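Local structure of galactan 1,3-beta-galactosidase (Phanerochaete chrysosporium, 7BYT) at residues F34-S39 with V79-K84. The protein probably hydrolyses beta-1,3-linked galactan from its chain end as a family 43 glycoside hydrolase, and carries a carbohydrate-binding module that binds galactose and calcium. Numbering follows the deposited sequence.
Sequences FGEDKS and VVERPK. With GLA (alpha-D-galactopyranose), chain F.
E36 points carboxylate oxygen OE2 at the backbone of E81 and R82, 2.8 Å from R82 N. That amide N-H meets the anti lone pair of OE2, at an N-H...O angle of 157°, and the same oxygen lies 3.5 Å from E81 CB. With CG beside its own backbone N (chi1 -49°) and an extended chain beyond, E36 reaches across to the neighbouring strand. Its other oxygen, OE1, takes a salt bridge from K38 NZ (2.7 Å), which arrives from above the carboxylate plane, so both oxygens are held. A water joins K38 NZ to E81 OE2, which also bonds Y105. Further along, P83 CG rests 3.6 Å from G35 CA. E36 thus braces the backbone of E81 and R82, whose side chains both bind the galactose: E81 OE1 accepts from O4 (2.7 Å) and O3 of the sugar, while R82 gives NE to O3, and NH2 to O2 (2.9 Å), which lies at the guanidinium edge. D137, Q242 and the G207 carbonyl also hold the sugar. The second strand of one blade meets, nearly antiparallel, the first strand of the next, beside the sugar in the central pocket, as in the five-bladed beta-propeller of family 43.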
loop_
_atom_site.group_PDB
_atom_site.type_symbol
_atom_site.label_atom_id
_atom_site.label_comp_id
_atom_site.label_asym_id
_atom_site.label_seq_id
_atom_site.Cartn_x
_atom_site.Cartn_y
_atom_site.Cartn_z
ATOM N N PHE A 34 -7.799 -6.527 7.809
ATOM C CA PHE A 34 -6.944 -7.579 8.344
ATOM C C PHE A 34 -5.544 -7.385 7.789
ATOM O O PHE A 34 -5.374 -7.041 6.616
ATOM C CB PHE A 34 -7.457 -8.950 7.898
ATOM C CG PHE A 34 -8.879 -9.207 8.279
ATOM C CD1 PHE A 34 -9.185 -9.788 9.497
ATOM C CD2 PHE A 34 -9.912 -8.828 7.439
ATOM C CE1 PHE A 34 -10.506 -10.008 9.861
ATOM C CE2 PHE A 34 -11.235 -9.033 7.799
ATOM C CZ PHE A 34 -11.536 -9.627 9.008
ATOM N N GLY A 35 -4.538 -7.637 8.619
ATOM C CA GLY A 35 -3.194 -7.559 8.082
ATOM C C GLY A 35 -2.193 -8.236 8.990
ATOM O O GLY A 35 -2.538 -8.796 10.036
ATOM N N GLU A 36 -0.933 -8.188 8.552
ATOM C CA GLU A 36 0.188 -8.732 9.311
ATOM C C GLU A 36 0.640 -7.749 10.384
ATOM O O GLU A 36 0.921 -6.580 10.087
ATOM C CB GLU A 36 1.369 -8.967 8.366
ATOM C CG GLU A 36 0.999 -9.725 7.099
ATOM C CD GLU A 36 1.932 -9.433 5.934
ATOM O OE1 GLU A 36 2.950 -8.722 6.132
ATOM O OE2 GLU A 36 1.633 -9.909 4.813
ATOM N N ASP A 37 0.744 -8.224 11.626
ATOM C CA ASP A 37 1.313 -7.409 12.696
ATOM C C ASP A 37 2.831 -7.511 12.619
ATOM O O ASP A 37 3.394 -8.596 12.796
ATOM C CB ASP A 37 0.794 -7.918 14.043
ATOM C CG ASP A 37 1.210 -7.041 15.218
ATOM O OD1 ASP A 37 2.220 -6.309 15.131
ATOM O OD2 ASP A 37 0.508 -7.098 16.260
ATOM N N LYS A 38 3.501 -6.390 12.338
ATOM C CA LYS A 38 4.957 -6.364 12.254
ATOM C C LYS A 38 5.571 -5.449 13.310
ATOM O O LYS A 38 6.684 -4.947 13.142
ATOM C CB LYS A 38 5.441 -6.048 10.836
ATOM C CG LYS A 38 5.276 -7.257 9.913
ATOM C CD LYS A 38 5.539 -6.919 8.435
ATOM C CE LYS A 38 6.036 -8.147 7.668
ATOM N NZ LYS A 38 5.089 -9.305 7.751
ATOM N N SER A 39 4.867 -5.257 14.426
ATOM C CA SER A 39 5.402 -4.421 15.499
ATOM C C SER A 39 6.728 -4.945 16.025
ATOM O O SER A 39 7.512 -4.168 16.580
ATOM C CB SER A 39 4.388 -4.292 16.644
ATOM O OG SER A 39 3.936 -5.564 17.083
ATOM N N VAL A 79 5.807 -18.167 8.870
ATOM C CA VAL A 79 5.424 -16.939 8.181
ATOM C C VAL A 79 3.941 -17.012 7.846
ATOM O O VAL A 79 3.467 -18.030 7.325
ATOM C CB VAL A 79 6.258 -16.757 6.897
ATOM C CG1 VAL A 79 5.693 -15.632 6.025
ATOM C CG2 VAL A 79 7.715 -16.491 7.246
ATOM N N VAL A 80 3.216 -15.935 8.153
ATOM C CA VAL A 80 1.817 -15.759 7.773
ATOM C C VAL A 80 1.723 -14.410 7.078
ATOM O O VAL A 80 2.004 -13.376 7.696
ATOM C CB VAL A 80 0.892 -15.782 9.002
ATOM C CG1 VAL A 80 -0.500 -15.322 8.629
ATOM C CG2 VAL A 80 0.872 -17.174 9.638
ATOM N N GLU A 81 1.345 -14.411 5.800
ATOM C CA GLU A 81 1.341 -13.182 5.016
ATOM C C GLU A 81 0.038 -13.011 4.252
ATOM O O GLU A 81 -0.649 -13.982 3.912
ATOM C CB GLU A 81 2.519 -13.155 4.021
ATOM C CG GLU A 81 3.835 -12.809 4.704
ATOM C CD GLU A 81 5.056 -12.940 3.809
ATOM O OE1 GLU A 81 4.922 -13.324 2.628
ATOM O OE2 GLU A 81 6.169 -12.653 4.303
ATOM N N ARG A 82 -0.301 -11.751 4.001
ATOM C CA ARG A 82 -1.379 -11.386 3.087
ATOM C C ARG A 82 -2.726 -12.043 3.417
ATOM O O ARG A 82 -3.338 -12.692 2.563
ATOM C CB ARG A 82 -0.965 -11.642 1.644
ATOM C CG ARG A 82 0.261 -10.784 1.262
ATOM C CD ARG A 82 0.681 -10.938 -0.204
ATOM N NE ARG A 82 1.845 -10.098 -0.487
ATOM C CZ ARG A 82 1.763 -8.806 -0.806
ATOM N NH1 ARG A 82 0.573 -8.211 -0.876
ATOM N NH2 ARG A 82 2.860 -8.101 -1.049
ATOM N N PRO A 83 -3.226 -11.870 4.636
ATOM C CA PRO A 83 -4.516 -12.473 4.984
ATOM C C PRO A 83 -5.634 -11.848 4.162
ATOM O O PRO A 83 -5.580 -10.675 3.785
ATOM C CB PRO A 83 -4.676 -12.120 6.470
ATOM C CG PRO A 83 -3.923 -10.804 6.604
ATOM C CD PRO A 83 -2.717 -10.990 5.706
ATOM N N LYS A 84 -6.655 -12.648 3.893
ATOM C CA LYS A 84 -7.841 -12.213 3.170
ATOM C C LYS A 84 -9.034 -12.911 3.793
ATOM O O LYS A 84 -8.919 -14.066 4.202
ATOM C CB LYS A 84 -7.772 -12.642 1.695
ATOM C CG LYS A 84 -6.507 -12.186 0.948
ATOM C CD LYS A 84 -6.593 -10.705 0.572
ATOM C CE LYS A 84 -5.231 -10.145 0.162
ATOM N NZ LYS A 84 -4.387 -9.751 1.326
HETATM C C1 GLA F . 7.315 -9.794 -1.541
HETATM C C2 GLA F . 5.987 -10.438 -1.181
HETATM C C3 GLA F . 5.765 -10.281 0.317
HETATM C C4 GLA F . 6.890 -11.002 1.065
HETATM C C5 GLA F . 8.244 -10.463 0.582
HETATM C C6 GLA F . 9.414 -11.246 1.180
HETATM O O1 GLA F . 7.300 -8.404 -1.158
HETATM O O2 GLA F . 4.966 -9.803 -1.945
HETATM O O3 GLA F . 4.482 -10.785 0.710
HETATM O O4 GLA F . 6.805 -12.433 0.907
HETATM O O5 GLA F . 8.350 -10.502 -0.849
HETATM O O6 GLA F . 9.494 -12.552 0.597
HETATM O O HOH W 1 6.270 -11.542 6.730
#